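Local structure of mandelate racemase / muconate lactonizing enzyme, C-terminal domain protein (Pseudovibrio sp. JE062, 4JHM) at residues 113-124 with 349-357; 128-139 with 314-325. The protein belongs to the mandelate racemase / muconate lactonizing enzyme family, pairing an N-terminal capping domain with a TIM-barrel-type C-terminal domain. One frame throughout, in Å; residues are numbered along the deposited sequence.

Contact 1: residues 113-124 with 349-357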
loop_
_atom_site.group_PDB
_atom_site.type_symbol
_atom_site.label_atom_id
_atom_site.label_comp_id
_atom_site.label_asym_id
_atom_site.label_seq_id
_atom_site.Cartn_x
_atom_site.Cartn_y
_atom_site.Cartn_z
ATOM N N ASP A 113 -20.463 -39.788 -1.084
ATOM C CA ASP A 113 -20.249 -41.234 -1.149
ATOM C C ASP A 113 -21.426 -41.933 -1.839
ATOM O O ASP A 113 -21.235 -42.821 -2.674
ATOM C CB ASP A 113 -20.049 -41.802 0.264
ATOM C CG ASP A 113 -19.693 -43.286 0.266
ATOM O OD1 ASP A 113 -19.075 -43.773 -0.707
ATOM O OD2 ASP A 113 -20.026 -43.966 1.256
ATOM N N ILE A 114 -22.638 -41.522 -1.474
ATOM C CA ILE A 114 -23.862 -42.052 -2.062
ATOM C C ILE A 114 -23.949 -41.693 -3.540
ATOM O O ILE A 114 -24.305 -42.535 -4.370
ATOM C CB ILE A 114 -25.099 -41.510 -1.322
ATOM C CG1 ILE A 114 -25.347 -42.325 -0.054
ATOM C CG2 ILE A 114 -26.332 -41.547 -2.210
ATOM C CD1 ILE A 114 -26.328 -41.683 0.905
ATOM N N LYS A 115 -23.615 -40.446 -3.864
ATOM C CA LYS A 115 -23.641 -39.970 -5.245
ATOM C C LYS A 115 -22.647 -40.739 -6.110
ATOM O O LYS A 115 -22.904 -40.987 -7.282
ATOM C CB LYS A 115 -23.323 -38.475 -5.292
ATOM C CG LYS A 115 -23.267 -37.885 -6.694
ATOM C CD LYS A 115 -22.614 -36.508 -6.697
ATOM C CE LYS A 115 -23.482 -35.462 -6.016
ATOM N NZ LYS A 115 -22.888 -34.097 -6.108
ATOM N N GLY A 116 -21.512 -41.113 -5.529
ATOM C CA GLY A 116 -20.515 -41.894 -6.250
ATOM C C GLY A 116 -21.004 -43.303 -6.520
ATOM O O GLY A 116 -20.862 -43.826 -7.628
ATOM N N LYS A 117 -21.586 -43.916 -5.496
ATOM C CA LYS A 117 -22.081 -45.278 -5.595
ATOM C C LYS A 117 -23.217 -45.388 -6.604
ATOM O O LYS A 117 -23.303 -46.374 -7.332
ATOM C CB LYS A 117 -22.528 -45.776 -4.219
ATOM C CG LYS A 117 -21.358 -46.103 -3.301
ATOM C CD LYS A 117 -21.804 -46.374 -1.872
ATOM C CE LYS A 117 -20.620 -46.713 -0.980
ATOM N NZ LYS A 117 -21.000 -46.798 0.456
ATOM N N LYS A 118 -24.079 -44.375 -6.650
ATOM C CA LYS A 118 -25.185 -44.356 -7.604
ATOM C C LYS A 118 -24.678 -44.010 -8.998
ATOM O O LYS A 118 -25.229 -44.463 -10.002
ATOM C CB LYS A 118 -26.268 -43.360 -7.174
ATOM C CG LYS A 118 -27.086 -43.823 -5.978
ATOM C CD LYS A 118 -28.473 -43.199 -5.954
ATOM C CE LYS A 118 -29.318 -43.777 -4.827
ATOM N NZ LYS A 118 -30.747 -43.364 -4.907
ATOM N N ALA A 119 -23.622 -43.205 -9.049
ATOM C CA ALA A 119 -22.991 -42.847 -10.312
ATOM C C ALA A 119 -22.196 -44.025 -10.876
ATOM O O ALA A 119 -21.887 -44.064 -12.064
ATOM C CB ALA A 119 -22.087 -41.635 -10.125
ATOM N N GLY A 120 -21.861 -44.976 -10.013
ATOM C CA GLY A 120 -21.118 -46.157 -10.425
ATOM C C GLY A 120 -19.656 -45.882 -10.717
ATOM O O GLY A 120 -19.034 -46.612 -11.489
HETATM N N MSE A 121 -19.102 -44.837 -10.101
HETATM C CA MSE A 121 -17.689 -44.493 -10.291
HETATM C C MSE A 121 -17.091 -43.912 -9.038
HETATM O O MSE A 121 -17.809 -43.406 -8.176
HETATM C CB MSE A 121 -17.492 -43.507 -11.448
HETATM C CG MSE A 121 -18.580 -42.441 -11.546
HETATM SE SE MSE A 121 -18.282 -41.314 -13.143
HETATM C CE MSE A 121 -18.558 -42.661 -14.554
ATOM N N PRO A 122 -15.755 -43.990 -8.916
ATOM C CA PRO A 122 -15.043 -43.421 -7.777
ATOM C C PRO A 122 -15.242 -41.918 -7.674
ATOM O O PRO A 122 -15.489 -41.255 -8.680
ATOM C CB PRO A 122 -13.569 -43.739 -8.077
ATOM C CG PRO A 122 -13.513 -44.061 -9.530
ATOM C CD PRO A 122 -14.843 -44.670 -9.850
ATOM N N LEU A 123 -15.123 -41.385 -6.465
ATOM C CA LEU A 123 -15.410 -39.981 -6.232
ATOM C C LEU A 123 -14.460 -39.082 -7.017
ATOM O O LEU A 123 -14.875 -38.065 -7.569
ATOM C CB LEU A 123 -15.319 -39.653 -4.744
ATOM C CG LEU A 123 -16.109 -38.409 -4.332
ATOM C CD1 LEU A 123 -17.577 -38.766 -4.156
ATOM C CD2 LEU A 123 -15.548 -37.800 -3.057
ATOM N N TYR A 124 -13.187 -39.458 -7.080
ATOM C CA TYR A 124 -12.197 -38.603 -7.722
ATOM C C TYR A 124 -12.564 -38.364 -9.185
ATOM O O TYR A 124 -12.141 -37.372 -9.782
ATOM C CB TYR A 124 -10.771 -39.165 -7.575
ATOM C CG TYR A 124 -10.474 -40.421 -8.368
ATOM C CD1 TYR A 124 -10.137 -40.356 -9.715
ATOM C CD2 TYR A 124 -10.500 -41.671 -7.759
ATOM C CE1 TYR A 124 -9.855 -41.500 -10.439
ATOM C CE2 TYR A 124 -10.221 -42.822 -8.473
ATOM C CZ TYR A 124 -9.900 -42.733 -9.810
ATOM O OH TYR A 124 -9.623 -43.880 -10.514
ATOM N N HIS A 349 -2.642 -45.577 -3.623
ATOM C CA HIS A 349 -3.586 -45.761 -4.724
ATOM C C HIS A 349 -5.030 -45.510 -4.314
ATOM O O HIS A 349 -5.424 -45.799 -3.190
ATOM C CB HIS A 349 -3.470 -47.179 -5.286
ATOM C CG HIS A 349 -2.207 -47.421 -6.046
ATOM N ND1 HIS A 349 -2.102 -47.201 -7.402
ATOM C CD2 HIS A 349 -0.992 -47.857 -5.640
ATOM C CE1 HIS A 349 -0.876 -47.493 -7.799
ATOM N NE2 HIS A 349 -0.183 -47.894 -6.748
ATOM N N ALA A 350 -5.816 -44.977 -5.243
ATOM C CA ALA A 350 -7.247 -44.830 -5.036
ATOM C C ALA A 350 -7.844 -46.202 -4.788
ATOM O O ALA A 350 -7.532 -47.145 -5.510
ATOM C CB ALA A 350 -7.897 -44.198 -6.251
ATOM N N PRO A 351 -8.700 -46.320 -3.759
ATOM C CA PRO A 351 -9.366 -47.588 -3.437
ATOM C C PRO A 351 -10.186 -48.141 -4.600
ATOM O O PRO A 351 -10.377 -47.461 -5.607
ATOM C CB PRO A 351 -10.277 -47.224 -2.262
ATOM C CG PRO A 351 -9.653 -46.013 -1.648
ATOM C CD PRO A 351 -9.012 -45.263 -2.780
ATOM N N ALA A 352 -10.674 -49.367 -4.443
ATOM C CA ALA A 352 -11.291 -50.108 -5.537
ATOM C C ALA A 352 -12.727 -49.678 -5.836
ATOM O O ALA A 352 -13.069 -49.415 -6.990
ATOM C CB ALA A 352 -11.252 -51.597 -5.231
ATOM N N GLY A 353 -13.560 -49.611 -4.801
ATOM C CA GLY A 353 -15.002 -49.429 -4.981
ATOM C C GLY A 353 -15.400 -48.115 -5.626
ATOM O O GLY A 353 -14.591 -47.457 -6.276
ATOM N N ASN A 354 -16.663 -47.743 -5.452
ATOM C CA ASN A 354 -17.147 -46.440 -5.887
ATOM C C ASN A 354 -17.293 -45.507 -4.700
ATOM O O ASN A 354 -17.006 -45.884 -3.564
ATOM C CB ASN A 354 -18.490 -46.580 -6.591
ATOM C CG ASN A 354 -18.412 -47.457 -7.817
ATOM O OD1 ASN A 354 -17.371 -47.542 -8.471
ATOM N ND2 ASN A 354 -19.518 -48.117 -8.139
ATOM N N GLY A 355 -17.744 -44.285 -4.957
ATOM C CA GLY A 355 -17.814 -43.286 -3.900
ATOM C C GLY A 355 -16.445 -43.156 -3.275
ATOM O O GLY A 355 -15.470 -42.875 -3.961
ATOM N N LEU A 356 -16.356 -43.376 -1.972
ATOM C CA LEU A 356 -15.064 -43.298 -1.300
ATOM C C LEU A 356 -14.305 -44.605 -1.484
ATOM O O LEU A 356 -13.104 -44.679 -1.218
ATOM C CB LEU A 356 -15.239 -42.990 0.185
ATOM C CG LEU A 356 -15.944 -41.668 0.481
ATOM C CD1 LEU A 356 -15.968 -41.379 1.977
ATOM C CD2 LEU A 356 -15.271 -40.533 -0.276
ATOM N N GLY A 357 -15.009 -45.628 -1.955
ATOM C CA GLY A 357 -14.423 -46.949 -2.102
ATOM C C GLY A 357 -14.010 -47.503 -0.756
ATOM O O GLY A 357 -13.050 -48.264 -0.661
#

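Contact 2: residues 128-139 with 314-325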
loop_
_atom_site.group_PDB
_atom_site.type_symbol
_atom_site.label_atom_id
_atom_site.label_comp_id
_atom_site.label_asym_id
_atom_site.label_seq_id
_atom_site.Cartn_x
_atom_site.Cartn_y
_atom_site.Cartn_z
ATOM N N GLY A 128 -13.050 -34.557 -10.674
ATOM C CA GLY A 128 -12.131 -34.310 -11.776
ATOM C C GLY A 128 -11.565 -35.603 -12.321
ATOM O O GLY A 128 -12.300 -36.449 -12.844
ATOM N N GLY A 129 -10.256 -35.766 -12.185
ATOM C CA GLY A 129 -9.580 -36.950 -12.691
ATOM C C GLY A 129 -8.258 -36.562 -13.310
ATOM O O GLY A 129 -8.167 -36.329 -14.517
ATOM N N ALA A 130 -7.236 -36.472 -12.468
ATOM C CA ALA A 130 -5.900 -36.098 -12.911
ATOM C C ALA A 130 -4.934 -37.257 -12.746
ATOM O O ALA A 130 -3.999 -37.407 -13.525
ATOM C CB ALA A 130 -5.410 -34.898 -12.120
ATOM N N ARG A 131 -5.154 -38.058 -11.707
ATOM C CA ARG A 131 -4.276 -39.173 -11.394
ATOM C C ARG A 131 -5.067 -40.217 -10.631
ATOM O O ARG A 131 -6.081 -39.903 -10.008
ATOM C CB ARG A 131 -3.092 -38.725 -10.532
ATOM C CG ARG A 131 -2.720 -37.260 -10.681
ATOM C CD ARG A 131 -3.142 -36.433 -9.480
ATOM N NE ARG A 131 -2.013 -36.267 -8.577
ATOM C CZ ARG A 131 -1.932 -35.339 -7.635
ATOM N NH1 ARG A 131 -2.919 -34.474 -7.442
ATOM N NH2 ARG A 131 -0.846 -35.280 -6.881
ATOM N N THR A 132 -4.594 -41.458 -10.679
ATOM C CA THR A 132 -5.227 -42.537 -9.944
ATOM C C THR A 132 -4.358 -42.929 -8.746
ATOM O O THR A 132 -4.731 -43.788 -7.943
ATOM C CB THR A 132 -5.497 -43.743 -10.872
ATOM O OG1 THR A 132 -6.584 -44.519 -10.351
ATOM C CG2 THR A 132 -4.252 -44.618 -11.034
ATOM N N LYS A 133 -3.203 -42.274 -8.626
ATOM C CA LYS A 133 -2.283 -42.505 -7.509
ATOM C C LYS A 133 -1.475 -41.245 -7.213
ATOM O O LYS A 133 -1.464 -40.314 -8.017
ATOM C CB LYS A 133 -1.334 -43.662 -7.830
ATOM C CG LYS A 133 -0.354 -43.377 -8.958
ATOM C CD LYS A 133 0.630 -44.523 -9.133
ATOM C CE LYS A 133 1.601 -44.255 -10.274
ATOM N NZ LYS A 133 2.451 -45.442 -10.568
ATOM N N ILE A 134 -0.785 -41.222 -6.074
ATOM C CA ILE A 134 -0.002 -40.045 -5.683
ATOM C C ILE A 134 1.059 -40.352 -4.617
ATOM O O ILE A 134 0.873 -41.232 -3.779
ATOM C CB ILE A 134 -0.924 -38.935 -5.159
ATOM C CG1 ILE A 134 -0.106 -37.771 -4.599
ATOM C CG2 ILE A 134 -1.840 -39.479 -4.075
ATOM C CD1 ILE A 134 -0.950 -36.675 -3.982
ATOM N N LYS A 135 2.171 -39.619 -4.659
ATOM C CA LYS A 135 3.239 -39.756 -3.662
ATOM C C LYS A 135 2.708 -39.496 -2.260
ATOM O O LYS A 135 2.063 -38.477 -2.024
ATOM C CB LYS A 135 4.366 -38.754 -3.935
ATOM C CG LYS A 135 5.272 -39.113 -5.095
ATOM C CD LYS A 135 6.517 -39.833 -4.618
ATOM C CE LYS A 135 7.150 -40.641 -5.740
ATOM N NZ LYS A 135 7.442 -39.802 -6.933
ATOM N N SER A 136 2.995 -40.406 -1.336
ATOM C CA SER A 136 2.650 -40.207 0.065
ATOM C C SER A 136 3.889 -39.874 0.888
ATOM O O SER A 136 5.014 -40.088 0.447
ATOM C CB SER A 136 1.995 -41.467 0.631
ATOM O OG SER A 136 2.878 -42.578 0.566
ATOM N N TYR A 137 3.674 -39.341 2.085
ATOM C CA TYR A 137 4.743 -39.244 3.072
ATOM C C TYR A 137 4.308 -39.913 4.373
ATOM O O TYR A 137 3.134 -39.883 4.739
ATOM C CB TYR A 137 5.154 -37.787 3.321
ATOM C CG TYR A 137 4.069 -36.905 3.901
ATOM C CD1 TYR A 137 3.835 -36.860 5.271
ATOM C CD2 TYR A 137 3.293 -36.098 3.079
ATOM C CE1 TYR A 137 2.847 -36.049 5.801
ATOM C CE2 TYR A 137 2.305 -35.281 3.599
ATOM C CZ TYR A 137 2.084 -35.262 4.958
ATOM O OH TYR A 137 1.096 -34.459 5.473
ATOM N N ALA A 138 5.259 -40.538 5.054
ATOM C CA ALA A 138 4.991 -41.127 6.355
ATOM C C ALA A 138 4.935 -40.015 7.397
ATOM O O ALA A 138 5.912 -39.288 7.596
ATOM C CB ALA A 138 6.068 -42.139 6.708
ATOM N N SER A 139 3.785 -39.866 8.044
ATOM C CA SER A 139 3.617 -38.854 9.078
ATOM C C SER A 139 3.885 -39.524 10.417
ATOM O O SER A 139 3.095 -40.348 10.872
ATOM C CB SER A 139 2.207 -38.280 9.027
ATOM O OG SER A 139 2.187 -36.943 9.485
ATOM N N ALA A 314 -7.775 -35.069 -3.831
ATOM C CA ALA A 314 -6.413 -34.832 -4.317
ATOM C C ALA A 314 -6.160 -35.522 -5.660
ATOM O O ALA A 314 -5.336 -35.070 -6.449
ATOM C CB ALA A 314 -5.387 -35.280 -3.282
ATOM N N LEU A 315 -6.867 -36.616 -5.918
ATOM C CA LEU A 315 -6.726 -37.325 -7.191
ATOM C C LEU A 315 -7.487 -36.622 -8.318
ATOM O O LEU A 315 -7.196 -36.829 -9.496
ATOM C CB LEU A 315 -7.194 -38.777 -7.054
ATOM C CG LEU A 315 -6.121 -39.796 -6.648
ATOM C CD1 LEU A 315 -5.097 -39.220 -5.684
ATOM C CD2 LEU A 315 -6.774 -41.024 -6.043
ATOM N N ALA A 316 -8.445 -35.779 -7.949
ATOM C CA ALA A 316 -9.257 -35.064 -8.926
ATOM C C ALA A 316 -8.560 -33.806 -9.451
ATOM O O ALA A 316 -8.932 -33.279 -10.494
ATOM C CB ALA A 316 -10.602 -34.705 -8.317
ATOM N N HIS A 317 -7.554 -33.329 -8.726
ATOM C CA HIS A 317 -6.813 -32.135 -9.125
ATOM C C HIS A 317 -5.319 -32.444 -9.209
ATOM O O HIS A 317 -4.874 -33.503 -8.773
ATOM C CB HIS A 317 -7.060 -31.001 -8.126
ATOM C CG HIS A 317 -8.508 -30.682 -7.914
ATOM N ND1 HIS A 317 -9.183 -29.747 -8.670
ATOM C CD2 HIS A 317 -9.410 -31.172 -7.030
ATOM C CE1 HIS A 317 -10.439 -29.677 -8.261
ATOM N NE2 HIS A 317 -10.602 -30.531 -7.266
ATOM N N ASP A 318 -4.548 -31.518 -9.770
ATOM C CA ASP A 318 -3.101 -31.693 -9.893
ATOM C C ASP A 318 -2.336 -30.955 -8.804
ATOM O O ASP A 318 -1.245 -31.374 -8.418
ATOM C CB ASP A 318 -2.618 -31.195 -11.252
ATOM C CG ASP A 318 -3.047 -32.094 -12.385
ATOM O OD1 ASP A 318 -2.787 -33.311 -12.299
ATOM O OD2 ASP A 318 -3.633 -31.584 -13.365
ATOM N N ASN A 319 -2.905 -29.854 -8.314
ATOM C CA ASN A 319 -2.210 -28.998 -7.356
ATOM C C ASN A 319 -2.203 -29.568 -5.937
ATOM O O ASN A 319 -2.971 -29.146 -5.076
ATOM C CB ASN A 319 -2.787 -27.576 -7.378
ATOM C CG ASN A 319 -4.292 -27.536 -7.160
ATOM O OD1 ASN A 319 -5.007 -28.497 -7.433
ATOM N ND2 ASN A 319 -4.779 -26.404 -6.672
ATOM N N CYS A 320 -1.320 -30.537 -5.722
ATOM C CA CYS A 320 -1.087 -31.172 -4.423
ATOM C C CYS A 320 -0.047 -32.246 -4.701
ATOM O O CYS A 320 -0.190 -32.990 -5.661
ATOM C CB CYS A 320 -2.365 -31.796 -3.846
ATOM S SG CYS A 320 -2.112 -32.905 -2.420
ATOM N N ASN A 321 0.996 -32.317 -3.878
ATOM C CA ASN A 321 2.108 -33.237 -4.126
ATOM C C ASN A 321 2.036 -34.532 -3.337
ATOM O O ASN A 321 2.552 -35.550 -3.788
ATOM C CB ASN A 321 3.448 -32.574 -3.802
ATOM C CG ASN A 321 3.753 -31.392 -4.697
ATOM O OD1 ASN A 321 3.471 -31.408 -5.892
ATOM N ND2 ASN A 321 4.351 -30.363 -4.120
ATOM N N PHE A 322 1.422 -34.507 -2.158
ATOM C CA PHE A 322 1.447 -35.688 -1.292
ATOM C C PHE A 322 0.112 -36.063 -0.649
ATOM O O PHE A 322 -0.816 -35.263 -0.562
ATOM C CB PHE A 322 2.477 -35.506 -0.176
ATOM C CG PHE A 322 3.874 -35.272 -0.665
ATOM C CD1 PHE A 322 4.674 -36.335 -1.053
ATOM C CD2 PHE A 322 4.396 -33.987 -0.718
ATOM C CE1 PHE A 322 5.965 -36.123 -1.500
ATOM C CE2 PHE A 322 5.688 -33.767 -1.162
ATOM C CZ PHE A 322 6.472 -34.838 -1.556
ATOM N N PHE A 323 0.053 -37.310 -0.198
ATOM C CA PHE A 323 -1.037 -37.826 0.616
ATOM C C PHE A 323 -0.429 -38.186 1.957
ATOM O O PHE A 323 0.504 -38.989 2.020
ATOM C CB PHE A 323 -1.648 -39.071 -0.032
ATOM C CG PHE A 323 -2.440 -39.924 0.913
ATOM C CD1 PHE A 323 -1.828 -40.934 1.634
ATOM C CD2 PHE A 323 -3.802 -39.735 1.067
ATOM C CE1 PHE A 323 -2.557 -41.733 2.500
ATOM C CE2 PHE A 323 -4.538 -40.529 1.932
ATOM C CZ PHE A 323 -3.915 -41.529 2.650
ATOM N N GLU A 324 -0.937 -37.574 3.021
ATOM C CA GLU A 324 -0.424 -37.828 4.358
ATOM C C GLU A 324 -0.779 -39.251 4.787
ATOM O O GLU A 324 -1.952 -39.606 4.892
ATOM C CB GLU A 324 -0.989 -36.810 5.345
ATOM C CG GLU A 324 -0.501 -36.987 6.773
ATOM C CD GLU A 324 -0.824 -35.802 7.656
ATOM O OE1 GLU A 324 -0.102 -35.604 8.654
ATOM O OE2 GLU A 324 -1.794 -35.067 7.360
ATOM N N GLN A 325 0.244 -40.062 5.019
ATOM C CA GLN A 325 0.045 -41.437 5.452
ATOM C C GLN A 325 0.734 -41.665 6.786
ATOM O O GLN A 325 1.963 -41.759 6.852
ATOM C CB GLN A 325 0.614 -42.411 4.419
ATOM C CG GLN A 325 0.516 -43.872 4.829
ATOM C CD GLN A 325 -0.881 -44.428 4.653
ATOM O OE1 GLN A 325 -1.638 -44.569 5.615
ATOM N NE2 GLN A 325 -1.236 -44.734 3.415
#

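Contact 1: residues 113-124 with 349-357
Gly355 and its neighbours in the 349-357 loop dock by backbone against the C-terminal end of helix 100-119 and the turn into helix 123-127, so a loop late in the chain meets the two helices preceding the first barrel strand. Gly116 CA and Gly355 CA come within 3.8 Å. Three hydrogen bonds fix the register. Leu356 N reaches Asp113 OD1 at 3.0 Å, nearly straight (166°) but from above the carboxylate plane. Gly355 N makes a weak bond to Met121 O, and Leu123 N donates to Gly355 O at 2.9 Å; Pro122 and Gly355 thus form a single beta bridge. Asp113 CG is anti to the backbone N (chi1 -175°), bringing the carboxylate to the loop: OD1 serves Leu356, while OD2 accepts Leu51 N and forms a salt bridge with Lys117 NZ, which also bonds Glu49 O. A Schellman motif with Gly120 as C-prime ends the helix, and the Asn354 amide lies against it, ND2 3.4 Å from Gly120 CA. Side by side, Leu123 and Leu356 meet through their CD2 atoms (3.9 Å). Ala350 CB touches Tyr124 CE2. Helix 304-316 backs the junction: His312 binds Tyr124 N and Leu356 O, and Leu305 packs on Leu356.

Contact 2: residues 128-139 with 314-325
Strand 133-139 and strand 323-325 run parallel, Ser136 beside Phe323 and Tyr137 beside Glu324, joining the first and last parallel strands of the TIM-barrel-like sheet. Their backbone bonds begin with Phe323 N to Lys135 O (3.0 Å, on a lone pair), then zigzag through Tyr137 N to Phe323 O and Gln325 N to Tyr137 O until Ser139 N reaches Gln325 O. Ahead of the strands, the loop at Gly129 bonds to the last carbonyls of helix 304-316: Leu315 O accepts two donors lying in its carbonyl plane, Ala130 N (3.0 Å) and Arg131 N, and Gly129 N bonds Ala316 O. The Arg131 side chain, bent at chi2 and chi3, brings its guanidinium to the turn beyond the helix, where NH1 donates to His317 O, which lies near the guanidinium plane, and NH2 to Cys320 O (2.7 Å), tying the turn to the strand's approach. Apolar contacts lie between the two sets of bonds: Ile134 CG2 meets Leu315 CD1 at 3.6 Å, and Ile134 CD1 nears Cys320 SG. On the Tyr137-Glu324 face, Glu324 CA sits over the tyrosine ring, offset toward the rim, with Phe322 CB at the ring edge. Lys165 joins this cluster, salt-bridged to Glu324 OE1 and bonded to Tyr137 OH. Ser139 OG donates to Glu324 OE1 at 2.8 Å on the anti lone pair.

From the N terminus, the chain crosses three strands of the antiparallel sheet and runs through helix 100-119 into 113-124, the first half of contact 1. Helix 123-127 leads directly to 128-139, which opens contact 2. The barrel's strands and helices follow until 314-325 returns to the first strand and closes contact 2; strand 347-349 and the loop 349-357 then close contact 1, so contact 2 nests inside it. The two also touch: Tyr124 OH probably bonds Thr132 OG1, Ala350 N probably bonds Thr132 O, and Ala350 CB packs on Leu315 CD2. Together they tie helices 100-119 and 123-127 to the paired strands 133-139 and 323-326, and both reach the second subunit.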